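Local coordinates for uncharacterized protein (Leishmania infantum, PDB 4TYZ) that is of unknown function but may bind and transfer sterols, the part described here being its C-terminal GRAM domain, at residues A[14-19]-A[41-46]. Numbering follows the deposited sequence. Where two conformers were deposited one is given.
Sequences AGETLL and PHWLCF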
loop_
_atom_site.group_PDB
_atom_site.type_symbol
_atom_site.label_atom_id
_atom_site.label_comp_id
_atom_site.label_asym_id
_atom_site.label_seq_id
_atom_site.Cartn_x
_atom_site.Cartn_y
_atom_site.Cartn_z
ATOM N N ALA A 14 5.793 -6.473 -14.539
ATOM C CA ALA A 14 5.083 -6.297 -15.809
ATOM C C ALA A 14 4.117 -7.436 -16.143
ATOM O O ALA A 14 3.221 -7.266 -16.975
ATOM C CB ALA A 14 6.087 -6.107 -16.955
ATOM N N GLY A 15 4.290 -8.586 -15.500
ATOM C CA GLY A 15 3.356 -9.684 -15.690
ATOM C C GLY A 15 2.234 -9.735 -14.671
ATOM O O GLY A 15 1.335 -10.578 -14.761
ATOM N N GLU A 16 2.295 -8.848 -13.684
ATOM C CA GLU A 16 1.268 -8.801 -12.642
ATOM C C GLU A 16 0.041 -8.024 -13.093
ATOM O O GLU A 16 0.166 -6.922 -13.600
ATOM C CB GLU A 16 1.826 -8.142 -11.383
ATOM C CG GLU A 16 2.880 -8.962 -10.661
ATOM C CD GLU A 16 2.271 -10.156 -9.952
ATOM O OE1 GLU A 16 1.482 -9.944 -9.008
ATOM O OE2 GLU A 16 2.570 -11.292 -10.357
ATOM N N THR A 17 -1.138 -8.600 -12.905
ATOM C CA THR A 17 -2.352 -7.831 -13.129
ATOM C C THR A 17 -2.567 -6.847 -11.985
ATOM O O THR A 17 -2.225 -7.117 -10.830
ATOM C CB THR A 17 -3.584 -8.723 -13.254
ATOM O OG1 THR A 17 -3.611 -9.631 -12.148
ATOM C CG2 THR A 17 -3.538 -9.508 -14.552
ATOM N N LEU A 18 -3.117 -5.687 -12.321
ATOM C CA LEU A 18 -3.430 -4.694 -11.315
ATOM C C LEU A 18 -4.864 -4.950 -10.869
ATOM O O LEU A 18 -5.818 -4.691 -11.617
ATOM C CB LEU A 18 -3.253 -3.275 -11.863
ATOM C CG LEU A 18 -3.426 -2.163 -10.828
ATOM C CD1 LEU A 18 -2.439 -2.339 -9.684
ATOM C CD2 LEU A 18 -3.251 -0.782 -11.465
ATOM N N LEU A 19 -5.019 -5.490 -9.664
ATOM C CA LEU A 19 -6.338 -5.881 -9.176
ATOM C C LEU A 19 -7.109 -4.704 -8.620
ATOM O O LEU A 19 -8.327 -4.621 -8.783
ATOM C CB LEU A 19 -6.219 -6.960 -8.099
ATOM C CG LEU A 19 -5.544 -8.255 -8.534
ATOM C CD1 LEU A 19 -5.414 -9.193 -7.351
ATOM C CD2 LEU A 19 -6.337 -8.905 -9.662
ATOM N N PRO A 41 -1.715 -9.722 -7.676
ATOM C CA PRO A 41 -1.880 -11.023 -7.017
ATOM C C PRO A 41 -0.738 -11.396 -6.056
ATOM O O PRO A 41 -0.994 -12.091 -5.071
ATOM C CB PRO A 41 -1.942 -12.000 -8.200
ATOM C CG PRO A 41 -2.487 -11.173 -9.337
ATOM C CD PRO A 41 -1.865 -9.809 -9.141
ATOM N N HIS A 42 0.480 -10.922 -6.308
ATOM C CA HIS A 42 1.621 -11.309 -5.473
ATOM C C HIS A 42 2.256 -10.162 -4.692
ATOM O O HIS A 42 3.069 -10.418 -3.797
ATOM C CB HIS A 42 2.706 -11.969 -6.329
ATOM C CG HIS A 42 2.271 -13.253 -6.953
ATOM N ND1 HIS A 42 2.034 -13.379 -8.305
ATOM C CD2 HIS A 42 2.005 -14.461 -6.405
ATOM C CE1 HIS A 42 1.644 -14.616 -8.563
ATOM N NE2 HIS A 42 1.619 -15.291 -7.432
ATOM N N TRP A 43 1.885 -8.922 -5.017
ATOM C CA TRP A 43 2.591 -7.752 -4.487
ATOM C C TRP A 43 1.701 -6.652 -3.967
ATOM O O TRP A 43 0.622 -6.371 -4.490
ATOM C CB TRP A 43 3.515 -7.134 -5.574
ATOM C CG TRP A 43 4.572 -8.084 -6.024
ATOM C CD1 TRP A 43 4.440 -9.061 -6.971
ATOM C CD2 TRP A 43 5.913 -8.176 -5.531
ATOM N NE1 TRP A 43 5.623 -9.760 -7.100
ATOM C CE2 TRP A 43 6.542 -9.236 -6.227
ATOM C CE3 TRP A 43 6.646 -7.466 -4.572
ATOM C CZ2 TRP A 43 7.877 -9.596 -6.004
ATOM C CZ3 TRP A 43 7.971 -7.827 -4.341
ATOM C CH2 TRP A 43 8.571 -8.886 -5.053
ATOM N N LEU A 44 2.203 -6.042 -2.908
ATOM C CA LEU A 44 1.654 -4.817 -2.369
ATOM C C LEU A 44 2.642 -3.715 -2.693
ATOM O O LEU A 44 3.793 -3.774 -2.272
ATOM C CB LEU A 44 1.451 -4.934 -0.862
ATOM C CG LEU A 44 0.951 -3.624 -0.278
ATOM C CD1 LEU A 44 -0.369 -3.274 -0.923
ATOM C CD2 LEU A 44 0.830 -3.724 1.237
ATOM N N CYS A 45 2.205 -2.718 -3.459
ATOM C CA CYS A 45 3.125 -1.676 -3.926
ATOM C C CYS A 45 2.607 -0.287 -3.623
ATOM O O CYS A 45 1.404 -0.069 -3.528
ATOM C CB CYS A 45 3.357 -1.773 -5.436
ATOM S SG CYS A 45 3.792 -3.428 -5.992
ATOM N N PHE A 46 3.533 0.651 -3.510
ATOM C CA PHE A 46 3.172 2.054 -3.343
ATOM C C PHE A 46 4.079 2.908 -4.200
ATOM O O PHE A 46 5.284 2.684 -4.219
ATOM C CB PHE A 46 3.283 2.484 -1.874
ATOM C CG PHE A 46 3.007 3.946 -1.659
ATOM C CD1 PHE A 46 1.723 4.382 -1.381
ATOM C CD2 PHE A 46 4.028 4.883 -1.761
ATOM C CE1 PHE A 46 1.457 5.740 -1.198
ATOM C CE2 PHE A 46 3.778 6.238 -1.590
ATOM C CZ PHE A 46 2.493 6.671 -1.294
#
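Glu-16 reaches His-42 by a side chain that leaves beside its own backbone N (chi1 -69°) and bends at chi2, which turns the carboxylate toward the turn at 40-42. His-42 also sets its CG beside the backbone N, and its ring meets the acid edge-on. One carboxylate thus grips both backbone and side chain of the same residue: OE1 accepts His-42 N at 3.0 Å, while OE2 accepts His-42 ND1 at 3.0 Å along a nearly straight line (173°). Both donors come from the syn side, slightly out of the carboxylate plane, and OE2 lies almost in the plane of the imidazole. With two oxygens, glutamate can do this, and the pairing fixes the ring's rotation and would probably raise the histidine's affinity for a second proton. OE1 also hydrogen-bonds Thr-40 OG1, so the acid holds the turn at residues on both sides of Pro-41. This turn joins strands 31-39 and 43-48 of the antiparallel sheet of the GRAM domain, a PH-like fold; Glu-16 sits in the loop between helix 2-9 and strand 20-28 and ties it to that hairpin. Pro-41, which has no N-H to offer, presents carbon instead: its CD lies 3.2 Å from Thr-17 O. Leu-19 CD1 rests 4.0 Å from Pro-41 CD, an apolar touch that suits the compact, rigid prolyl ring. Trp-43 brings the edge of its indole, through CD1, to 3.7 Å from Glu-16 OE1, with the ring and carboxylate planes steeply inclined (77°).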